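Hypothetical protein PH0250 (Pyrococcus horikoshii, PDB 2EKD) is of unknown function but belongs to a family of uncharacterised Pyrococcus proteins probably related to the P-loop NTPases, and is named for a KaiC-like domain. Local coordinates at residues 30-33 and 34-38. Residues are numbered along the deposited sequence; the frame is centred on the assembly and turned at random.
Sequences LLLY and YIVNN
Tyr33 and Asn37, one helical turn apart, lie side by side and point the same way. The CB of Asn37 sits over one face of the Tyr33 ring, 4.1 Å from its centroid, in a CH-pi contact displaced toward the rim. Ring and amide planes are 38° apart. CG of Tyr33 is anti to the backbone N (chi1 -174°), which carries the ring along the helix toward Asn37. Their backbones are joined as well: Asn37 N donates to Tyr33 O at 2.8 Å. Three more i to i+4 bonds precede it, from Tyr34, Ile35 and Val36 to Leu30, Leu31 and Leu32. Asn37 is the solvent side of this last turn. The buried side is more closely packed: Leu32 CD1 meets Val36 CG2 at 4.2 Å, and Leu31 CD1 lies 4.2 Å from Tyr34 CD2. The Tyr33 hydroxyl is hydrogen-bonded to Asp65 O, and Phe64 meets the ring edge-to-face. An alanine in place of Tyr33 would probably leave Asp65 O without this partner and Asn37 CB without a ring to rest on. Helix 29-37 follows strand 17-22 in the chain. Leu32 and Ile35 pack it on strand 114-119 of the central sheet, while helices 51-61 and 5-9 flank it.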
ATOM      1  N   LEU F  30      -3.082  32.224  -9.927  1.00 18.06           N
ATOM      2  CA  LEU F  30      -3.875  33.017 -10.871  1.00 20.32           C
ATOM      3  C   LEU F  30      -5.282  33.273 -10.331  1.00 19.78           C
ATOM      4  O   LEU F  30      -5.828  34.365 -10.500  1.00 20.06           O
ATOM      5  CB  LEU F  30      -3.985  32.319 -12.235  1.00 18.44           C
ATOM      6  CG  LEU F  30      -2.722  32.039 -13.050  1.00 22.78           C
ATOM      7  CD1 LEU F  30      -3.117  31.536 -14.440  1.00 21.83           C
ATOM      8  CD2 LEU F  30      -1.891  33.307 -13.176  1.00 22.56           C
ATOM      9  N   LEU F  31      -5.863  32.266  -9.686  1.00 19.14           N
ATOM     10  CA  LEU F  31      -7.205  32.396  -9.123  1.00 20.85           C
ATOM     11  C   LEU F  31      -7.155  33.316  -7.914  1.00 20.28           C
ATOM     12  O   LEU F  31      -8.102  34.061  -7.644  1.00 18.39           O
ATOM     13  CB  LEU F  31      -7.758  31.033  -8.699  1.00 20.03           C
ATOM     14  CG  LEU F  31      -9.176  31.104  -8.116  1.00 23.64           C
ATOM     15  CD1 LEU F  31     -10.141  31.657  -9.177  1.00 21.10           C
ATOM     16  CD2 LEU F  31      -9.622  29.717  -7.653  1.00 21.97           C
ATOM     17  N   LEU F  32      -6.048  33.251  -7.182  1.00 20.28           N
ATOM     18  CA  LEU F  32      -5.873  34.098  -6.015  1.00 20.51           C
ATOM     19  C   LEU F  32      -5.786  35.547  -6.473  1.00 20.22           C
ATOM     20  O   LEU F  32      -6.421  36.426  -5.897  1.00 23.15           O
ATOM     21  CB  LEU F  32      -4.585  33.755  -5.267  1.00 20.77           C
ATOM     22  CG  LEU F  32      -4.323  34.798  -4.170  1.00 22.98           C
ATOM     23  CD1 LEU F  32      -5.358  34.610  -3.052  1.00 20.53           C
ATOM     24  CD2 LEU F  32      -2.906  34.672  -3.639  1.00 22.78           C
ATOM     25  N   TYR F  33      -4.980  35.793  -7.501  1.00 19.79           N
ATOM     26  CA  TYR F  33      -4.817  37.142  -8.020  1.00 20.74           C
ATOM     27  C   TYR F  33      -6.181  37.675  -8.439  1.00 21.44           C
ATOM     28  O   TYR F  33      -6.520  38.819  -8.166  1.00 22.11           O
ATOM     29  CB  TYR F  33      -3.887  37.153  -9.235  1.00 19.44           C
ATOM     30  CG  TYR F  33      -3.575  38.551  -9.718  1.00 20.60           C
ATOM     31  CD1 TYR F  33      -2.657  39.350  -9.037  1.00 21.88           C
ATOM     32  CD2 TYR F  33      -4.229  39.093 -10.826  1.00 21.83           C
ATOM     33  CE1 TYR F  33      -2.396  40.651  -9.440  1.00 23.07           C
ATOM     34  CE2 TYR F  33      -3.978  40.404 -11.240  1.00 24.01           C
ATOM     35  CZ  TYR F  33      -3.059  41.176 -10.541  1.00 25.81           C
ATOM     36  OH  TYR F  33      -2.799  42.470 -10.932  1.00 27.22           O
ATOM     37  N   TYR F  34      -6.950  36.827  -9.111  1.00 22.30           N
ATOM     38  CA  TYR F  34      -8.281  37.183  -9.579  1.00 21.51           C
ATOM     39  C   TYR F  34      -9.181  37.609  -8.421  1.00 22.64           C
ATOM     40  O   TYR F  34      -9.918  38.597  -8.520  1.00 22.84           O
ATOM     41  CB  TYR F  34      -8.886  35.992 -10.324  1.00 20.97           C
ATOM     42  CG  TYR F  34     -10.348  36.131 -10.675  1.00 21.97           C
ATOM     43  CD1 TYR F  34     -10.745  36.692 -11.896  1.00 22.16           C
ATOM     44  CD2 TYR F  34     -11.338  35.675  -9.803  1.00 19.79           C
ATOM     45  CE1 TYR F  34     -12.094  36.789 -12.242  1.00 22.96           C
ATOM     46  CE2 TYR F  34     -12.693  35.766 -10.139  1.00 21.61           C
ATOM     47  CZ  TYR F  34     -13.063  36.320 -11.358  1.00 22.22           C
ATOM     48  OH  TYR F  34     -14.392  36.383 -11.702  1.00 24.39           O
ATOM     49  N   ILE F  35      -9.108  36.876  -7.319  1.00 22.74           N
ATOM     50  CA  ILE F  35      -9.916  37.190  -6.148  1.00 22.23           C
ATOM     51  C   ILE F  35      -9.487  38.495  -5.455  1.00 24.89           C
ATOM     52  O   ILE F  35     -10.335  39.262  -4.994  1.00 24.93           O
ATOM     53  CB  ILE F  35      -9.877  36.020  -5.128  1.00 20.04           C
ATOM     54  CG1 ILE F  35     -10.685  34.835  -5.671  1.00 19.05           C
ATOM     55  CG2 ILE F  35     -10.427  36.473  -3.774  1.00 17.93           C
ATOM     56  CD1 ILE F  35     -10.694  33.606  -4.753  1.00 16.56           C
ATOM     57  N   VAL F  36      -8.183  38.751  -5.386  1.00 25.29           N
ATOM     58  CA  VAL F  36      -7.682  39.959  -4.719  1.00 27.26           C
ATOM     59  C   VAL F  36      -7.832  41.220  -5.596  1.00 29.08           C
ATOM     60  O   VAL F  36      -8.388  42.233  -5.183  1.00 28.66           O
ATOM     61  CB  VAL F  36      -6.198  39.787  -4.352  1.00 27.30           C
ATOM     62  CG1 VAL F  36      -5.650  41.102  -3.806  1.00 26.28           C
ATOM     63  CG2 VAL F  36      -6.049  38.722  -3.283  1.00 24.86           C
ATOM     64  N   ASN F  37      -7.235  41.152  -6.820  1.00 31.69           N
ATOM     65  CA  ASN F  37      -7.327  42.291  -7.739  1.00 34.84           C
ATOM     66  C   ASN F  37      -8.787  42.737  -7.881  1.00 37.01           C
ATOM     67  O   ASN F  37      -9.153  43.888  -7.635  1.00 38.15           O
ATOM     68  CB  ASN F  37      -6.794  41.823  -9.102  1.00 33.39           C
ATOM     69  CG  ASN F  37      -6.475  43.001 -10.008  1.00 33.01           C
ATOM     70  OD1 ASN F  37      -6.472  42.888 -11.241  1.00 31.58           O
ATOM     71  ND2 ASN F  37      -6.137  44.145  -9.379  1.00 30.28           N
ATOM     72  N   ASN F  38      -9.616  41.768  -8.352  1.00 40.02           N
ATOM     73  CA  ASN F  38     -11.057  41.901  -8.476  1.00 42.81           C
ATOM     74  C   ASN F  38     -11.726  41.852  -7.106  1.00 43.46           C
ATOM     75  O   ASN F  38     -11.901  40.799  -6.508  1.00 43.86           O
ATOM     76  CB  ASN F  38     -11.570  40.753  -9.346  1.00 45.46           C
ATOM     77  CG  ASN F  38     -10.984  40.874 -10.729  1.00 45.10           C
ATOM     78  OD1 ASN F  38     -11.635  41.315 -11.673  1.00 46.64           O
ATOM     79  ND2 ASN F  38      -9.708  40.468 -10.843  1.00 43.81           N
TER